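Local coordinates for protein amidohydrolase (Pseudomonas aeruginosa, PDB 2I5G) that probably hydrolyses dipeptides in a metal-dependent way and belongs to the M19 membrane dipeptidase family, with a TIM-barrel fold, at residues Asn52-Ser57 with Glu106-Leu111; Val208-Phe213 with Ala229-Tyr234; Ile244-Asp249 with Gly288-Leu293. The protein carries 2 engineered substitutions. All blocks are in the same frame, centred on the assembly; numbering follows the deposited sequence.

Contact 1. Residues Asn52-Ser57 with Glu106-Leu111; sequences NNITAS and EVFKQL. Engineered in segment 52-57: Thr55 (natural residue Ala).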
ATOM      1  N   ASN A  52       8.826  -5.616  17.296  1.00  6.02           N
ATOM      2  CA  ASN A  52       8.440  -6.261  18.546  1.00  8.05           C
ATOM      3  C   ASN A  52       8.568  -7.777  18.469  1.00  7.38           C
ATOM      4  O   ASN A  52       9.016  -8.425  19.424  1.00  6.10           O
ATOM      5  CB  ASN A  52       7.006  -5.886  18.910  1.00 17.90           C
ATOM      6  CG  ASN A  52       6.897  -4.480  19.457  1.00 21.35           C
ATOM      7  OD1 ASN A  52       5.797  -3.944  19.605  1.00 24.96           O
ATOM      8  ND2 ASN A  52       8.037  -3.875  19.772  1.00 21.21           N
ATOM      9  N   ASN A  53       8.166  -8.340  17.335  1.00  4.37           N
ATOM     10  CA  ASN A  53       8.249  -9.776  17.145  1.00  4.46           C
ATOM     11  C   ASN A  53       9.708 -10.207  17.174  1.00  5.45           C
ATOM     12  O   ASN A  53      10.036 -11.296  17.645  1.00  5.54           O
ATOM     13  CB  ASN A  53       7.623 -10.181  15.811  1.00  8.41           C
ATOM     14  CG  ASN A  53       6.123  -9.986  15.789  1.00 10.11           C
ATOM     15  OD1 ASN A  53       5.468 -10.050  16.826  1.00 12.14           O
ATOM     16  ND2 ASN A  53       5.566  -9.769  14.600  1.00  9.60           N
ATOM     17  N   ILE A  54      10.582  -9.346  16.663  1.00  7.93           N
ATOM     18  CA  ILE A  54      12.001  -9.647  16.630  1.00  8.38           C
ATOM     19  C   ILE A  54      12.573  -9.601  18.047  1.00 10.33           C
ATOM     20  O   ILE A  54      13.404 -10.438  18.426  1.00  9.20           O
ATOM     21  CB  ILE A  54      12.744  -8.658  15.697  1.00 13.03           C
ATOM     22  CG1 ILE A  54      12.284  -8.887  14.254  1.00 12.07           C
ATOM     23  CG2 ILE A  54      14.249  -8.840  15.814  1.00 12.24           C
ATOM     24  CD1 ILE A  54      12.993  -8.032  13.226  1.00 10.81           C
ATOM     25  N   THR A  55      12.122  -8.625  18.831  1.00  8.89           N
ATOM     26  CA  THR A  55      12.574  -8.503  20.209  1.00  7.82           C
ATOM     27  C   THR A  55      12.143  -9.761  20.955  1.00  7.56           C
ATOM     28  O   THR A  55      12.936 -10.381  21.666  1.00  7.24           O
ATOM     29  CB  THR A  55      11.960  -7.257  20.894  1.00 16.05           C
ATOM     30  OG1 THR A  55      12.655  -6.080  20.453  1.00 16.23           O
ATOM     31  CG2 THR A  55      12.053  -7.372  22.416  1.00 14.24           C
ATOM     32  N   ALA A  56      10.882 -10.138  20.771  1.00  9.86           N
ATOM     33  CA  ALA A  56      10.345 -11.327  21.417  1.00  9.62           C
ATOM     34  C   ALA A  56      11.094 -12.576  20.956  1.00  8.83           C
ATOM     35  O   ALA A  56      11.318 -13.497  21.740  1.00  9.37           O
ATOM     36  CB  ALA A  56       8.863 -11.461  21.109  1.00  3.82           C
ATOM     37  N   SER A  57      11.483 -12.600  19.686  1.00  5.48           N
ATOM     38  CA  SER A  57      12.212 -13.735  19.128  1.00  5.42           C
ATOM     39  C   SER A  57      13.618 -13.831  19.727  1.00  6.23           C
ATOM     40  O   SER A  57      14.032 -14.891  20.186  1.00  6.66           O
ATOM     41  CB  SER A  57      12.301 -13.604  17.603  1.00  6.54           C
ATOM     42  OG  SER A  57      11.013 -13.622  17.006  1.00  5.45           O
ATOM     43  N   GLU A 106      17.606  -1.801   5.190  1.00 13.40           N
ATOM     44  CA  GLU A 106      18.908  -1.958   5.824  1.00 15.87           C
ATOM     45  C   GLU A 106      18.788  -2.148   7.341  1.00 16.03           C
ATOM     46  O   GLU A 106      19.606  -2.836   7.952  1.00 17.88           O
ATOM     47  CB  GLU A 106      19.776  -0.741   5.515  1.00 33.99           C
ATOM     48  CG  GLU A 106      21.120  -0.719   6.212  1.00 40.41           C
ATOM     49  CD  GLU A 106      21.993   0.417   5.720  1.00 44.17           C
ATOM     50  OE1 GLU A 106      21.521   1.578   5.724  1.00 46.42           O
ATOM     51  OE2 GLU A 106      23.148   0.149   5.327  1.00 45.45           O
ATOM     52  N   VAL A 107      17.770  -1.536   7.941  1.00 14.47           N
ATOM     53  CA  VAL A 107      17.540  -1.629   9.380  1.00 12.45           C
ATOM     54  C   VAL A 107      17.226  -3.056   9.803  1.00 12.40           C
ATOM     55  O   VAL A 107      17.803  -3.571  10.764  1.00 13.00           O
ATOM     56  CB  VAL A 107      16.351  -0.739   9.835  1.00  9.06           C
ATOM     57  CG1 VAL A 107      16.082  -0.955  11.319  1.00  5.97           C
ATOM     58  CG2 VAL A 107      16.647   0.726   9.563  1.00  6.05           C
ATOM     59  N   PHE A 108      16.300  -3.691   9.094  1.00 10.67           N
ATOM     60  CA  PHE A 108      15.915  -5.056   9.435  1.00 10.17           C
ATOM     61  C   PHE A 108      17.045  -6.027   9.168  1.00 10.43           C
ATOM     62  O   PHE A 108      17.237  -6.994   9.909  1.00 10.68           O
ATOM     63  CB  PHE A 108      14.655  -5.462   8.670  1.00  5.75           C
ATOM     64  CG  PHE A 108      13.393  -4.908   9.264  1.00  4.12           C
ATOM     65  CD1 PHE A 108      13.044  -5.207  10.581  1.00  4.39           C
ATOM     66  CD2 PHE A 108      12.557  -4.083   8.517  1.00  1.66           C
ATOM     67  CE1 PHE A 108      11.878  -4.692  11.145  1.00  3.49           C
ATOM     68  CE2 PHE A 108      11.389  -3.560   9.070  1.00  1.14           C
ATOM     69  CZ  PHE A 108      11.048  -3.866  10.390  1.00  1.70           C
ATOM     70  N   LYS A 109      17.794  -5.766   8.105  1.00 10.99           N
ATOM     71  CA  LYS A 109      18.925  -6.607   7.772  1.00 10.31           C
ATOM     72  C   LYS A 109      19.873  -6.570   8.963  1.00 11.36           C
ATOM     73  O   LYS A 109      20.412  -7.602   9.357  1.00 13.90           O
ATOM     74  CB  LYS A 109      19.629  -6.080   6.524  1.00  4.03           C
ATOM     75  CG  LYS A 109      20.930  -6.790   6.193  1.00  3.42           C
ATOM     76  CD  LYS A 109      20.735  -8.254   5.856  1.00  1.14           C
ATOM     77  CE  LYS A 109      22.094  -8.913   5.659  1.00  1.14           C
ATOM     78  NZ  LYS A 109      21.989 -10.340   5.268  1.00  1.14           N
ATOM     79  N   GLN A 110      20.071  -5.380   9.536  1.00  6.07           N
ATOM     80  CA  GLN A 110      20.945  -5.224  10.701  1.00  5.13           C
ATOM     81  C   GLN A 110      20.377  -5.944  11.922  1.00  4.81           C
ATOM     82  O   GLN A 110      21.096  -6.212  12.884  1.00  6.15           O
ATOM     83  CB  GLN A 110      21.144  -3.749  11.053  1.00  4.65           C
ATOM     84  CG  GLN A 110      21.942  -2.945  10.039  1.00  6.99           C
ATOM     85  CD  GLN A 110      22.433  -1.619  10.602  1.00 10.08           C
ATOM     86  OE1 GLN A 110      22.047  -1.210  11.697  1.00 11.64           O
ATOM     87  NE2 GLN A 110      23.290  -0.939   9.849  1.00 13.32           N
ATOM     88  N   LEU A 111      19.083  -6.249  11.882  1.00  5.25           N
ATOM     89  CA  LEU A 111      18.436  -6.941  12.988  1.00  5.12           C
ATOM     90  C   LEU A 111      18.339  -8.447  12.763  1.00  4.79           C
ATOM     91  O   LEU A 111      17.704  -9.157  13.531  1.00  5.12           O
ATOM     92  CB  LEU A 111      17.047  -6.348  13.232  1.00  4.35           C
ATOM     93  CG  LEU A 111      17.099  -4.882  13.682  1.00  5.63           C
ATOM     94  CD1 LEU A 111      15.699  -4.297  13.708  1.00  4.45           C
ATOM     95  CD2 LEU A 111      17.757  -4.796  15.064  1.00  4.69           C
TER
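Ile54 on helix 47-63 and Leu111, which follows helix 103-110, mark the nearest backbone approach, with Ile54 CA and Leu111 CA 7.9 Å apart. Apolar contacts span the gap, and no hydrogen bond crosses it. Ile54 does the reaching. Its CG1 branch is anti to the carbonyl carbon (chi1 -66°) and runs on extended to CD1 (chi2 -177°). This carries the methyl to the ring of Phe108, where Ile54 CD1 lies 3.9 Å from Phe108 CD1. The methyl meets the ring obliquely, near the CD1 and CE1 side. The same methyl, Ile54 CD1, is 4.4 Å from Leu111 CB. The other branch also faces Leu111: Ile54 CG2 sits 4.2 Å from the backbone atom Leu111 O. On the first helix, Ser57 folds its hydroxyl back on its own backbone. Ser57 OG donates to Asn53 O at 2.6 Å, tilted from the carbonyl plane, while Ser57 N reaches Asn53 O from the opposite face. Further aromatic rings pack nearby. Phe92 meets the Phe108 ring edge-to-face, Phe47 touches it too, and Tyr90 of strand 86-92 packs on Ile54. The joint between the two helices is therefore apolar and undirected, held by dispersion and burial, while the serine hydroxyl is satisfied within its own helix.

Contact 2. Residues Val208-Phe213 with Ala229-Tyr234; sequences VGVTMF and AEAIEY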
ATOM      1  N   VAL A 208      13.363 -22.708  -5.795  1.00  6.09           N
ATOM      2  CA  VAL A 208      11.998 -23.088  -5.440  1.00  5.49           C
ATOM      3  C   VAL A 208      11.921 -24.085  -4.293  1.00  5.75           C
ATOM      4  O   VAL A 208      12.400 -25.210  -4.407  1.00  5.33           O
ATOM      5  CB  VAL A 208      11.257 -23.724  -6.631  1.00  9.16           C
ATOM      6  CG1 VAL A 208       9.886 -24.236  -6.172  1.00  7.72           C
ATOM      7  CG2 VAL A 208      11.123 -22.712  -7.766  1.00  8.53           C
ATOM      8  N   GLY A 209      11.310 -23.663  -3.191  1.00 14.26           N
ATOM      9  CA  GLY A 209      11.142 -24.545  -2.050  1.00 13.31           C
ATOM     10  C   GLY A 209       9.732 -25.119  -2.110  1.00 14.30           C
ATOM     11  O   GLY A 209       8.750 -24.368  -2.083  1.00 13.65           O
ATOM     12  N   VAL A 210       9.622 -26.442  -2.211  1.00 10.75           N
ATOM     13  CA  VAL A 210       8.320 -27.097  -2.288  1.00 10.86           C
ATOM     14  C   VAL A 210       7.720 -27.242  -0.899  1.00 13.30           C
ATOM     15  O   VAL A 210       8.400 -27.657   0.038  1.00 12.38           O
ATOM     16  CB  VAL A 210       8.429 -28.488  -2.932  1.00  2.48           C
ATOM     17  CG1 VAL A 210       7.051 -29.065  -3.154  1.00  1.15           C
ATOM     18  CG2 VAL A 210       9.175 -28.391  -4.247  1.00  2.07           C
ATOM     19  N   THR A 211       6.442 -26.893  -0.777  1.00 17.98           N
ATOM     20  CA  THR A 211       5.732 -26.963   0.497  1.00 20.18           C
ATOM     21  C   THR A 211       4.817 -28.184   0.576  1.00 21.96           C
ATOM     22  O   THR A 211       4.665 -28.921  -0.398  1.00 21.16           O
ATOM     23  CB  THR A 211       4.883 -25.696   0.725  1.00 22.96           C
ATOM     24  OG1 THR A 211       4.387 -25.693   2.069  1.00 24.37           O
ATOM     25  CG2 THR A 211       3.702 -25.657  -0.248  1.00 21.46           C
HETATM   26  N   MSE A 212       4.198 -28.378   1.737  1.00 23.34           N
HETATM   27  CA  MSE A 212       3.307 -29.515   1.963  1.00 26.32           C
HETATM   28  C   MSE A 212       1.962 -29.134   2.588  1.00 23.69           C
HETATM   29  O   MSE A 212       1.286 -29.978   3.175  1.00 23.13           O
HETATM   30  CB  MSE A 212       3.999 -30.533   2.867  1.00 71.13           C
HETATM   31  CG  MSE A 212       4.463 -29.941   4.183  1.00 80.73           C
HETATM   32 SE   MSE A 212       5.075 -31.259   5.446  1.00 96.39          SE
HETATM   33  CE  MSE A 212       6.963 -31.175   5.085  1.00 90.88           C
ATOM     34  N   PHE A 213       1.567 -27.874   2.455  1.00 19.52           N
ATOM     35  CA  PHE A 213       0.306 -27.430   3.033  1.00 18.46           C
ATOM     36  C   PHE A 213      -0.892 -28.169   2.444  1.00 18.76           C
ATOM     37  O   PHE A 213      -1.177 -28.062   1.250  1.00 18.55           O
ATOM     38  CB  PHE A 213       0.129 -25.932   2.836  1.00 22.92           C
ATOM     39  CG  PHE A 213      -0.757 -25.305   3.856  1.00 23.27           C
ATOM     40  CD1 PHE A 213      -0.392 -25.312   5.198  1.00 24.61           C
ATOM     41  CD2 PHE A 213      -1.959 -24.718   3.487  1.00 23.88           C
ATOM     42  CE1 PHE A 213      -1.216 -24.742   6.162  1.00 26.48           C
ATOM     43  CE2 PHE A 213      -2.792 -24.144   4.441  1.00 25.26           C
ATOM     44  CZ  PHE A 213      -2.423 -24.154   5.782  1.00 25.47           C
ATOM     45  N   ALA A 229       6.647 -36.162  -1.712  1.00 15.09           N
ATOM     46  CA  ALA A 229       7.805 -36.477  -2.541  1.00 15.63           C
ATOM     47  C   ALA A 229       7.378 -36.384  -4.003  1.00 16.80           C
ATOM     48  O   ALA A 229       8.135 -35.927  -4.852  1.00 18.05           O
ATOM     49  CB  ALA A 229       8.304 -37.879  -2.237  1.00  6.73           C
ATOM     50  N   GLU A 230       6.155 -36.821  -4.289  1.00 17.17           N
ATOM     51  CA  GLU A 230       5.625 -36.777  -5.647  1.00 17.78           C
ATOM     52  C   GLU A 230       5.666 -35.351  -6.184  1.00 17.17           C
ATOM     53  O   GLU A 230       6.117 -35.104  -7.305  1.00 16.81           O
ATOM     54  CB  GLU A 230       4.182 -37.287  -5.663  1.00 38.19           C
ATOM     55  CG  GLU A 230       3.455 -37.082  -6.985  1.00 40.61           C
ATOM     56  CD  GLU A 230       2.023 -37.601  -6.960  1.00 45.36           C
ATOM     57  OE1 GLU A 230       1.282 -37.360  -7.942  1.00 44.20           O
ATOM     58  OE2 GLU A 230       1.634 -38.252  -5.965  1.00 48.98           O
ATOM     59  N   ALA A 231       5.192 -34.410  -5.375  1.00 18.19           N
ATOM     60  CA  ALA A 231       5.179 -33.015  -5.784  1.00 16.78           C
ATOM     61  C   ALA A 231       6.605 -32.484  -5.894  1.00 16.57           C
ATOM     62  O   ALA A 231       6.910 -31.693  -6.782  1.00 17.72           O
ATOM     63  CB  ALA A 231       4.368 -32.181  -4.789  1.00  3.29           C
ATOM     64  N   ILE A 232       7.480 -32.928  -4.999  1.00 12.20           N
ATOM     65  CA  ILE A 232       8.867 -32.486  -5.019  1.00 12.50           C
ATOM     66  C   ILE A 232       9.584 -32.992  -6.261  1.00 13.45           C
ATOM     67  O   ILE A 232      10.505 -32.343  -6.767  1.00 15.74           O
ATOM     68  CB  ILE A 232       9.619 -32.951  -3.748  1.00  5.68           C
ATOM     69  CG1 ILE A 232       9.093 -32.173  -2.539  1.00  4.05           C
ATOM     70  CG2 ILE A 232      11.124 -32.736  -3.902  1.00  5.28           C
ATOM     71  CD1 ILE A 232       9.724 -32.549  -1.254  1.00  5.84           C
ATOM     72  N   GLU A 233       9.160 -34.144  -6.760  1.00 18.13           N
ATOM     73  CA  GLU A 233       9.773 -34.710  -7.952  1.00 17.71           C
ATOM     74  C   GLU A 233       9.201 -34.037  -9.202  1.00 18.19           C
ATOM     75  O   GLU A 233       9.912 -33.846 -10.190  1.00 18.03           O
ATOM     76  CB  GLU A 233       9.547 -36.222  -7.972  1.00 17.10           C
ATOM     77  CG  GLU A 233      10.120 -36.899  -6.728  1.00 22.61           C
ATOM     78  CD  GLU A 233       9.685 -38.353  -6.554  1.00 25.09           C
ATOM     79  OE1 GLU A 233       8.482 -38.651  -6.719  1.00 24.32           O
ATOM     80  OE2 GLU A 233      10.551 -39.196  -6.228  1.00 27.89           O
ATOM     81  N   TYR A 234       7.924 -33.664  -9.144  1.00 11.26           N
ATOM     82  CA  TYR A 234       7.266 -32.995 -10.262  1.00 10.24           C
ATOM     83  C   TYR A 234       7.980 -31.674 -10.502  1.00 11.29           C
ATOM     84  O   TYR A 234       8.294 -31.325 -11.636  1.00 12.35           O
ATOM     85  CB  TYR A 234       5.793 -32.720  -9.929  1.00  9.07           C
ATOM     86  CG  TYR A 234       5.008 -31.997 -11.009  1.00  8.47           C
ATOM     87  CD1 TYR A 234       4.354 -32.696 -12.018  1.00  9.15           C
ATOM     88  CD2 TYR A 234       4.919 -30.607 -11.017  1.00 10.15           C
ATOM     89  CE1 TYR A 234       3.623 -32.027 -13.016  1.00  6.34           C
ATOM     90  CE2 TYR A 234       4.195 -29.929 -12.004  1.00  8.50           C
ATOM     91  CZ  TYR A 234       3.548 -30.644 -13.002  1.00  8.83           C
ATOM     92  OH  TYR A 234       2.819 -29.968 -13.967  1.00  7.15           O
TER
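Val210 on strand 207-210 packs against Ala231 and Ile232 of helix 225-239. The CA atoms of Val210 and Ile232 are 6.1 Å apart, the nearest backbone approach here. Val210 points its CB toward the helix, and that atom is already in contact: Val210 CB lies 3.8 Å from Ile232 CG1. One step out, Val210 CG1 is anti to the backbone N (chi1 -173°). It also lies 3.8 Å from Ile232 CG1, and on the Ala231 side it comes to 4.4 Å from Ala231 CB. The other methyl, Val210 CG2, is 4.2 Å from Ile232 CA, so it rests near the helix backbone. All three side-chain carbons of the valine thus converge on Ile232. Ile232 presents its CG1 methylene, and the two side chains cross at a slant. The contact is purely apolar. Around it, Ile244 of the next strand touches both Val210 and Ile232, and Val235 of the helix adds to the cover over Val210. Strand 207-210, helix 225-239 and strand 244-246 form a beta-alpha-beta crossover, and the contact joins its first strand to its helix. A strand followed by a helix that packs on the outside of the parallel sheet is the repeating unit of a TIM barrel.

Contact 3. Residues Ile244-Asp249 with Gly288-Leu293; sequences IGIGTD and GEFPNL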
ATOM      1  N   ILE A 244      15.989 -26.521  -6.383  1.00 11.39           N
ATOM      2  CA  ILE A 244      14.875 -27.037  -5.599  1.00 10.20           C
ATOM      3  C   ILE A 244      15.253 -27.294  -4.139  1.00 10.01           C
ATOM      4  O   ILE A 244      16.371 -27.696  -3.838  1.00 10.94           O
ATOM      5  CB  ILE A 244      14.335 -28.342  -6.222  1.00  6.50           C
ATOM      6  CG1 ILE A 244      13.047 -28.761  -5.530  1.00  6.23           C
ATOM      7  CG2 ILE A 244      15.373 -29.452  -6.096  1.00  6.52           C
ATOM      8  CD1 ILE A 244      12.468 -30.041  -6.073  1.00  8.98           C
ATOM      9  N   GLY A 245      14.305 -27.059  -3.238  1.00  9.92           N
ATOM     10  CA  GLY A 245      14.551 -27.264  -1.822  1.00  9.45           C
ATOM     11  C   GLY A 245      13.260 -27.471  -1.049  1.00  9.36           C
ATOM     12  O   GLY A 245      12.179 -27.572  -1.637  1.00  7.14           O
ATOM     13  N   ILE A 246      13.371 -27.521   0.276  1.00  9.24           N
ATOM     14  CA  ILE A 246      12.211 -27.722   1.133  1.00 10.85           C
ATOM     15  C   ILE A 246      11.706 -26.448   1.804  1.00 12.73           C
ATOM     16  O   ILE A 246      12.496 -25.603   2.223  1.00 13.21           O
ATOM     17  CB  ILE A 246      12.523 -28.766   2.226  1.00  7.92           C
ATOM     18  CG1 ILE A 246      12.695 -30.136   1.579  1.00  8.43           C
ATOM     19  CG2 ILE A 246      11.406 -28.815   3.265  1.00  7.58           C
ATOM     20  CD1 ILE A 246      11.492 -30.585   0.763  1.00  4.37           C
ATOM     21  N   GLY A 247      10.381 -26.334   1.886  1.00 17.69           N
ATOM     22  CA  GLY A 247       9.713 -25.208   2.529  1.00 18.65           C
ATOM     23  C   GLY A 247       8.398 -25.738   3.097  1.00 19.79           C
ATOM     24  O   GLY A 247       7.312 -25.383   2.633  1.00 19.18           O
ATOM     25  N   THR A 248       8.501 -26.603   4.105  1.00 27.08           N
ATOM     26  CA  THR A 248       7.341 -27.249   4.723  1.00 28.75           C
ATOM     27  C   THR A 248       6.146 -26.363   5.030  1.00 28.59           C
ATOM     28  O   THR A 248       5.006 -26.726   4.734  1.00 29.30           O
ATOM     29  CB  THR A 248       7.719 -27.958   6.036  1.00 25.60           C
ATOM     30  OG1 THR A 248       7.913 -26.984   7.069  1.00 28.91           O
ATOM     31  CG2 THR A 248       8.990 -28.758   5.854  1.00 27.44           C
ATOM     32  N   ASP A 249       6.398 -25.215   5.640  1.00 14.94           N
ATOM     33  CA  ASP A 249       5.320 -24.311   5.992  1.00 12.69           C
ATOM     34  C   ASP A 249       4.653 -24.870   7.250  1.00 11.32           C
ATOM     35  O   ASP A 249       3.432 -24.862   7.376  1.00 10.14           O
ATOM     36  CB  ASP A 249       4.323 -24.219   4.832  1.00 29.86           C
ATOM     37  CG  ASP A 249       3.358 -23.056   4.970  1.00 35.49           C
ATOM     38  OD1 ASP A 249       3.694 -22.080   5.673  1.00 35.82           O
ATOM     39  OD2 ASP A 249       2.265 -23.107   4.356  1.00 38.19           O
ATOM     40  N   GLY A 288       9.651 -32.734  14.239  1.00 11.48           N
ATOM     41  CA  GLY A 288      10.480 -33.837  14.692  1.00 11.39           C
ATOM     42  C   GLY A 288      10.505 -35.049  13.774  1.00 10.53           C
ATOM     43  O   GLY A 288      11.269 -35.992  14.002  1.00  8.65           O
ATOM     44  N   GLU A 289       9.680 -35.028  12.733  1.00 13.40           N
ATOM     45  CA  GLU A 289       9.620 -36.141  11.790  1.00 13.98           C
ATOM     46  C   GLU A 289      10.346 -35.864  10.482  1.00 12.88           C
ATOM     47  O   GLU A 289      10.306 -36.689   9.566  1.00 11.21           O
ATOM     48  CB  GLU A 289       8.170 -36.497  11.479  1.00 19.30           C
ATOM     49  CG  GLU A 289       7.438 -37.200  12.594  1.00 21.89           C
ATOM     50  CD  GLU A 289       6.032 -37.573  12.188  1.00 24.93           C
ATOM     51  OE1 GLU A 289       5.175 -36.667  12.137  1.00 26.58           O
ATOM     52  OE2 GLU A 289       5.786 -38.769  11.904  1.00 25.53           O
ATOM     53  N   PHE A 290      11.007 -34.710  10.398  1.00 16.95           N
ATOM     54  CA  PHE A 290      11.739 -34.315   9.194  1.00 17.46           C
ATOM     55  C   PHE A 290      12.511 -35.472   8.543  1.00 17.14           C
ATOM     56  O   PHE A 290      12.439 -35.669   7.328  1.00 17.94           O
ATOM     57  CB  PHE A 290      12.704 -33.171   9.522  1.00 24.36           C
ATOM     58  CG  PHE A 290      12.483 -31.932   8.702  1.00 26.87           C
ATOM     59  CD1 PHE A 290      12.833 -31.898   7.356  1.00 28.14           C
ATOM     60  CD2 PHE A 290      11.899 -30.801   9.271  1.00 27.37           C
ATOM     61  CE1 PHE A 290      12.604 -30.757   6.588  1.00 28.41           C
ATOM     62  CE2 PHE A 290      11.665 -29.658   8.513  1.00 26.75           C
ATOM     63  CZ  PHE A 290      12.019 -29.636   7.169  1.00 27.71           C
ATOM     64  N   PRO A 291      13.248 -36.259   9.342  1.00 13.08           N
ATOM     65  CA  PRO A 291      14.012 -37.383   8.786  1.00 12.72           C
ATOM     66  C   PRO A 291      13.262 -38.406   7.926  1.00 12.28           C
ATOM     67  O   PRO A 291      13.889 -39.173   7.200  1.00 13.37           O
ATOM     68  CB  PRO A 291      14.666 -38.015  10.023  1.00  3.05           C
ATOM     69  CG  PRO A 291      13.817 -37.552  11.161  1.00  3.45           C
ATOM     70  CD  PRO A 291      13.478 -36.138  10.792  1.00  2.43           C
ATOM     71  N   ASN A 292      11.936 -38.422   7.986  1.00 10.31           N
ATOM     72  CA  ASN A 292      11.172 -39.367   7.175  1.00 11.54           C
ATOM     73  C   ASN A 292      11.155 -38.927   5.717  1.00 13.99           C
ATOM     74  O   ASN A 292      10.828 -39.710   4.821  1.00 14.73           O
ATOM     75  CB  ASN A 292       9.733 -39.463   7.668  1.00  7.45           C
ATOM     76  CG  ASN A 292       9.640 -39.947   9.086  1.00  6.33           C
ATOM     77  OD1 ASN A 292       8.555 -40.011   9.658  1.00  7.81           O
ATOM     78  ND2 ASN A 292      10.777 -40.290   9.669  1.00  7.05           N
ATOM     79  N   LEU A 293      11.500 -37.664   5.489  1.00 23.52           N
ATOM     80  CA  LEU A 293      11.520 -37.105   4.149  1.00 23.91           C
ATOM     81  C   LEU A 293      12.809 -37.499   3.434  1.00 24.61           C
ATOM     82  O   LEU A 293      12.839 -37.652   2.212  1.00 24.50           O
ATOM     83  CB  LEU A 293      11.378 -35.585   4.232  1.00 27.30           C
ATOM     84  CG  LEU A 293      11.157 -34.817   2.929  1.00 28.18           C
ATOM     85  CD1 LEU A 293      10.118 -35.516   2.063  1.00 25.60           C
ATOM     86  CD2 LEU A 293      10.718 -33.405   3.265  1.00 28.60           C
TER
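The ring of Phe290 is the one aromatic group in this contact, and its outer end meets two methyl groups. Ile246 CG2 sits at the ring edge, near its plane, 4.0 Å from Phe290 CE1. Thr248 CG2 approaches the same end of the ring obliquely, 3.4 Å from Phe290 CZ. The phenyl group gets there by its length: its CB is not directed at strand 244-246, but the end of the side chain comes close. The Thr248 methyl is set by chi1 of 75°, which puts CG2 anti to the carbonyl carbon and turns it to the ring. The hydroxyl then goes a different way. Thr248 OG1 is hydrogen-bonded to Asp14 OD1 of strand 13-17, so the polar and apolar halves of the threonine have separate partners.

A second apolar meeting lies beside the first. Ile246 bends its long branch (chi2 -57°) and reaches Leu293 tip to tip, with Ile246 CD1 3.8 Å from Leu293 CD2. Ile246 is therefore split between two residues, CG2 for Phe290 and CD1 for Leu293. Those two lie three positions apart in the chain, and Leu293 N donates to Phe290 O at 2.9 Å. Met311 of helix 304-323 touches both Phe290 and Leu293, while Ile232 and Tyr228 of helix 225-239 cover Ile246. The backbone of Ile246 bonds to Gly15, which ties strand 244-246 to strand 13-17, as expected where a TIM barrel closes. The contact itself is made by methyl groups and one ring, all buried, with no hydrogen bond; its stability probably comes from burial and close packing. The direction-giving bond is made outside it, by Thr248 with Asp14, and probably fixes how the methyl faces the ring.

Contacts 2 and 3 are neighbours, with centres about 10 Å apart. They share a parallel sheet: strands 207-210 and 244-246 lie side by side, with probable hydrogen bonds from Val210 N to Gly245 O and from Gly245 N to Val208 O, each 2.9 Å. Beyond these strands, Thr211 OG1 is hydrogen-bonded to Thr248 O. Contact 1 lies on the opposite side of the chain's centre, about 30 Å from contact 2 and 26 Å from contact 3, centre to centre. Its helices pack against strand 86-92 of the other sheet. In TIM-barrel hydrolases the active site usually lies at the C-terminal ends of the strands. Thr211 and Thr248 follow strands 207-210 and 244-246, so contacts 2 and 3 probably lie near that end.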